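Local coordinates for protein 1,3,6,8-tetrahydroxynaphthalene synthase (Streptomyces coelicolor, PDB 1U0M) that catalyses the iterative condensation of five malonyl-CoA units and the Claisen and aldol cyclisations that give 1,3,6,8-tetrahydroxynaphthalene, a precursor of melanin, at residues 301-304 with 305-309; 317-320 with 321-324. All coordinates share one frame; numbering follows the deposited sequence.

Contact 1 (301-304 with 305-309)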
loop_
_atom_site.group_PDB
_atom_site.type_symbol
_atom_site.label_atom_id
_atom_site.label_comp_id
_atom_site.label_asym_id
_atom_site.label_seq_id
_atom_site.Cartn_x
_atom_site.Cartn_y
_atom_site.Cartn_z
ATOM N N PHE A 301 17.739 14.447 17.023
ATOM C CA PHE A 301 17.803 14.194 15.586
ATOM C C PHE A 301 16.457 14.387 14.899
ATOM O O PHE A 301 16.384 14.942 13.805
ATOM C CB PHE A 301 18.328 12.777 15.348
ATOM C CG PHE A 301 19.718 12.563 15.872
ATOM C CD1 PHE A 301 20.825 12.987 15.141
ATOM C CD2 PHE A 301 19.922 11.989 17.123
ATOM C CE1 PHE A 301 22.111 12.848 15.648
ATOM C CE2 PHE A 301 21.205 11.844 17.638
ATOM C CZ PHE A 301 22.301 12.276 16.896
ATOM N N SER A 302 15.395 13.931 15.548
ATOM C CA SER A 302 14.059 14.078 14.996
ATOM C C SER A 302 13.754 15.566 14.910
ATOM O O SER A 302 13.407 16.086 13.846
ATOM C CB SER A 302 13.035 13.403 15.910
ATOM O OG SER A 302 13.454 12.098 16.271
ATOM N N ARG A 303 13.902 16.247 16.041
ATOM C CA ARG A 303 13.637 17.673 16.112
ATOM C C ARG A 303 14.484 18.454 15.110
ATOM O O ARG A 303 14.082 19.523 14.653
ATOM C CB ARG A 303 13.882 18.185 17.536
ATOM C CG ARG A 303 13.258 19.549 17.803
ATOM C CD ARG A 303 13.237 19.925 19.288
ATOM N NE ARG A 303 12.410 19.025 20.093
ATOM C CZ ARG A 303 12.832 17.872 20.605
ATOM N NH1 ARG A 303 14.081 17.472 20.402
ATOM N NH2 ARG A 303 12.002 17.114 21.314
ATOM N N ALA A 304 15.647 17.918 14.761
ATOM C CA ALA A 304 16.532 18.573 13.803
ATOM C C ALA A 304 15.944 18.522 12.389
ATOM O O ALA A 304 16.062 19.480 11.618
ATOM C CB ALA A 304 17.899 17.904 13.819
ATOM N N THR A 305 15.317 17.401 12.046
ATOM C CA THR A 305 14.711 17.247 10.722
ATOM C C THR A 305 13.545 18.217 10.593
ATOM O O THR A 305 13.380 18.887 9.573
ATOM C CB THR A 305 14.164 15.815 10.510
ATOM O OG1 THR A 305 15.231 14.873 10.644
ATOM C CG2 THR A 305 13.532 15.670 9.125
ATOM N N LEU A 306 12.741 18.300 11.644
ATOM C CA LEU A 306 11.572 19.165 11.628
ATOM C C LEU A 306 11.953 20.648 11.585
ATOM O O LEU A 306 11.289 21.449 10.925
ATOM C CB LEU A 306 10.693 18.857 12.849
ATOM C CG LEU A 306 10.391 17.371 13.117
ATOM C CD1 LEU A 306 9.526 17.243 14.368
ATOM C CD2 LEU A 306 9.685 16.746 11.927
ATOM N N THR A 307 13.036 20.999 12.276
ATOM C CA THR A 307 13.506 22.376 12.335
ATOM C C THR A 307 14.024 22.871 10.990
ATOM O O THR A 307 13.811 24.034 10.622
ATOM C CB THR A 307 14.634 22.536 13.397
ATOM O OG1 THR A 307 14.124 22.186 14.690
ATOM C CG2 THR A 307 15.122 23.965 13.450
ATOM N N GLU A 308 14.687 21.979 10.260
ATOM C CA GLU A 308 15.267 22.311 8.961
ATOM C C GLU A 308 14.446 21.891 7.731
ATOM O O GLU A 308 14.522 22.527 6.679
ATOM C CB GLU A 308 16.678 21.703 8.862
ATOM C CG GLU A 308 17.319 21.876 7.498
ATOM C CD GLU A 308 18.716 21.274 7.387
ATOM O OE1 GLU A 308 18.932 20.130 7.848
ATOM O OE2 GLU A 308 19.592 21.950 6.809
ATOM N N TYR A 309 13.658 20.832 7.854
ATOM C CA TYR A 309 12.883 20.348 6.720
ATOM C C TYR A 309 11.383 20.439 6.952
ATOM O O TYR A 309 10.597 20.511 6.007
ATOM C CB TYR A 309 13.267 18.888 6.424
ATOM C CG TYR A 309 14.705 18.687 5.978
ATOM C CD1 TYR A 309 15.311 17.431 6.055
ATOM C CD2 TYR A 309 15.451 19.744 5.457
ATOM C CE1 TYR A 309 16.627 17.233 5.622
ATOM C CE2 TYR A 309 16.762 19.562 5.021
ATOM C CZ TYR A 309 17.343 18.307 5.105
ATOM O OH TYR A 309 18.634 18.127 4.664
#
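Thr307 folds its hydroxyl back over the carbonyl of Arg303, one turn earlier in the short helix 300-308 of the thiolase fold. With OG1 beside its own backbone N (chi1 -61°), the side chain brings OG1 to 2.7 Å from Arg303 O. The amide of Thr307 binds the same oxygen, with Thr307 N 3.0 Å from Arg303 O, so a single carbonyl accepts two bonds, one on each face of its plane. This is the familiar i to i-4 hydroxyl bond of a helical threonine, and it fixes the rotation of the side chain. Of the Arg303 side chain only CG comes near the hydroxyl, with Arg303 CG 4.2 Å from Thr307 OG1; from there the chain turns away toward helix 281-291, where it touches Pro282 and Leu285.

The helical bonds continue on either side of this pair. Leu306 N meets Ser302 O at 3.2 Å, almost along the C=O axis, and the isobutyl group lies against that same carbonyl, with Leu306 CG 3.4 Å from Ser302 O. The leucine side chain is about 8 Å from that of Cys146, the probable catalytic nucleophile by analogy with relatives. The buried Ser302 gives its hydroxyl to Val277 O of strand 276-278, whereas the polar ends of Thr305 and Glu308 go to Asp319 and Arg323 of the next helix, respectively. At the C-terminal end, Glu308 N binds Ala304 O at 3.2 Å, and the methylene Glu308 CB rests 3.6 Å from that Ala304 O.

Contact 2 (317-320 with 321-324)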
loop_
_atom_site.group_PDB
_atom_site.type_symbol
_atom_site.label_atom_id
_atom_site.label_comp_id
_atom_site.label_asym_id
_atom_site.label_seq_id
_atom_site.Cartn_x
_atom_site.Cartn_y
_atom_site.Cartn_z
ATOM N N VAL A 317 11.796 9.695 10.007
ATOM C CA VAL A 317 12.640 8.715 10.696
ATOM C C VAL A 317 13.963 8.543 9.981
ATOM O O VAL A 317 15.023 8.622 10.595
ATOM C CB VAL A 317 11.997 7.305 10.796
ATOM C CG1 VAL A 317 11.013 7.258 11.926
ATOM C CG2 VAL A 317 11.337 6.940 9.495
ATOM N N LEU A 318 13.882 8.316 8.676
ATOM C CA LEU A 318 15.054 8.103 7.847
ATOM C C LEU A 318 16.050 9.252 7.887
ATOM O O LEU A 318 17.262 9.026 7.931
ATOM C CB LEU A 318 14.622 7.833 6.404
ATOM C CG LEU A 318 14.257 6.381 6.065
ATOM C CD1 LEU A 318 13.325 5.810 7.117
ATOM C CD2 LEU A 318 13.623 6.316 4.681
ATOM N N ASP A 319 15.549 10.482 7.870
ATOM C CA ASP A 319 16.426 11.642 7.901
ATOM C C ASP A 319 17.029 11.837 9.289
ATOM O O ASP A 319 18.139 12.348 9.419
ATOM C CB ASP A 319 15.663 12.890 7.476
ATOM C CG ASP A 319 16.528 14.127 7.490
ATOM O OD1 ASP A 319 16.640 14.769 8.556
ATOM O OD2 ASP A 319 17.105 14.449 6.429
ATOM N N ALA A 320 16.294 11.441 10.325
ATOM C CA ALA A 320 16.792 11.566 11.690
ATOM C C ALA A 320 18.000 10.650 11.776
ATOM O O ALA A 320 19.055 11.046 12.267
ATOM C CB ALA A 320 15.731 11.136 12.691
ATOM N N LEU A 321 17.842 9.424 11.286
ATOM C CA LEU A 321 18.937 8.467 11.279
ATOM C C LEU A 321 20.088 9.070 10.505
ATOM O O LEU A 321 21.215 9.107 10.987
ATOM C CB LEU A 321 18.532 7.164 10.599
ATOM C CG LEU A 321 18.043 6.021 11.481
ATOM C CD1 LEU A 321 17.795 4.801 10.607
ATOM C CD2 LEU A 321 19.080 5.703 12.550
ATOM N N ARG A 322 19.799 9.545 9.301
ATOM C CA ARG A 322 20.827 10.144 8.470
ATOM C C ARG A 322 21.630 11.175 9.266
ATOM O O ARG A 322 22.833 11.331 9.057
ATOM C CB ARG A 322 20.194 10.791 7.231
ATOM C CG ARG A 322 21.194 11.287 6.189
ATOM C CD ARG A 322 21.604 12.723 6.461
ATOM N NE ARG A 322 20.561 13.668 6.069
ATOM C CZ ARG A 322 20.362 14.850 6.645
ATOM N NH1 ARG A 322 21.127 15.245 7.652
ATOM N NH2 ARG A 322 19.395 15.643 6.213
ATOM N N ARG A 323 20.971 11.870 10.188
ATOM C CA ARG A 323 21.652 12.874 10.998
ATOM C C ARG A 323 22.416 12.234 12.150
ATOM O O ARG A 323 23.359 12.822 12.689
ATOM C CB ARG A 323 20.648 13.891 11.543
ATOM C CG ARG A 323 20.076 14.818 10.489
ATOM C CD ARG A 323 18.872 15.568 11.021
ATOM N NE ARG A 323 18.140 16.227 9.946
ATOM C CZ ARG A 323 18.419 17.437 9.482
ATOM N NH1 ARG A 323 19.417 18.136 10.003
ATOM N NH2 ARG A 323 17.705 17.947 8.487
ATOM N N LEU A 324 22.002 11.031 12.526
ATOM C CA LEU A 324 22.649 10.309 13.608
ATOM C C LEU A 324 23.940 9.696 13.087
ATOM O O LEU A 324 24.845 9.371 13.856
ATOM C CB LEU A 324 21.715 9.226 14.145
ATOM C CG LEU A 324 22.187 8.406 15.344
ATOM C CD1 LEU A 324 20.980 7.839 16.062
ATOM C CD2 LEU A 324 23.122 7.301 14.884
#
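A salt-bridge network along one side of helix 315-326 joins Asp319 to two arginines that follow it within a turn. The carboxylate, swung anti to its backbone N (chi1 180°), gives one oxygen to each. Asp319 OD1 takes Arg323 NE at 2.5 Å on its syn side, close to the guanidinium plane, while Asp319 OD2 lies 2.6 Å from Arg322 NH2. The two guanidinium groups are turned differently: that of Arg322, brought round by bends at chi2 and chi3, stands nearly perpendicular to the carboxylate, at 84°, and that of Arg323, at the end of an extended chain, is inclined by 56°. Arg322 NH2 also sits 3.5 Å above the Arg323 guanidinium plane, toward its rim; the shared carboxylate probably offsets their like charges. Replacing Arg323 by an alanine would probably leave Asp319 OD1 without its charged mate and Glu308 of the preceding helix without its salt bridge. Leu321 N binds Val317 O at 3.0 Å, and on the other side of the helix from the charges Leu321 packs against Ile276. This is a largely buried helix of the layered alpha-beta-alpha-beta-alpha thiolase fold, packed on strands 11-18 and 276-278, its charges paired among themselves and with helix 300-308.

Overall arrangement
Both contacts are local turns in the C-terminal half of the thiolase fold, and neither closes a long loop. They stand in series: contact 1 is complete within helix 300-308 and the residue after it, and a short connection then leads into contact 2 on helix 315-326, without nesting or crossing. Their centres are 9 Å apart and the two touch directly. Thr305 OG1 approaches Asp319 OD1 to 2.5 Å in a probable hydrogen bond, Glu308 OE1 forms a salt bridge with Arg323 NH2, and the Tyr309 ring makes a cation-pi contact with Arg323. The consecutive helices are thereby joined to each other, and each also meets strand 276-278.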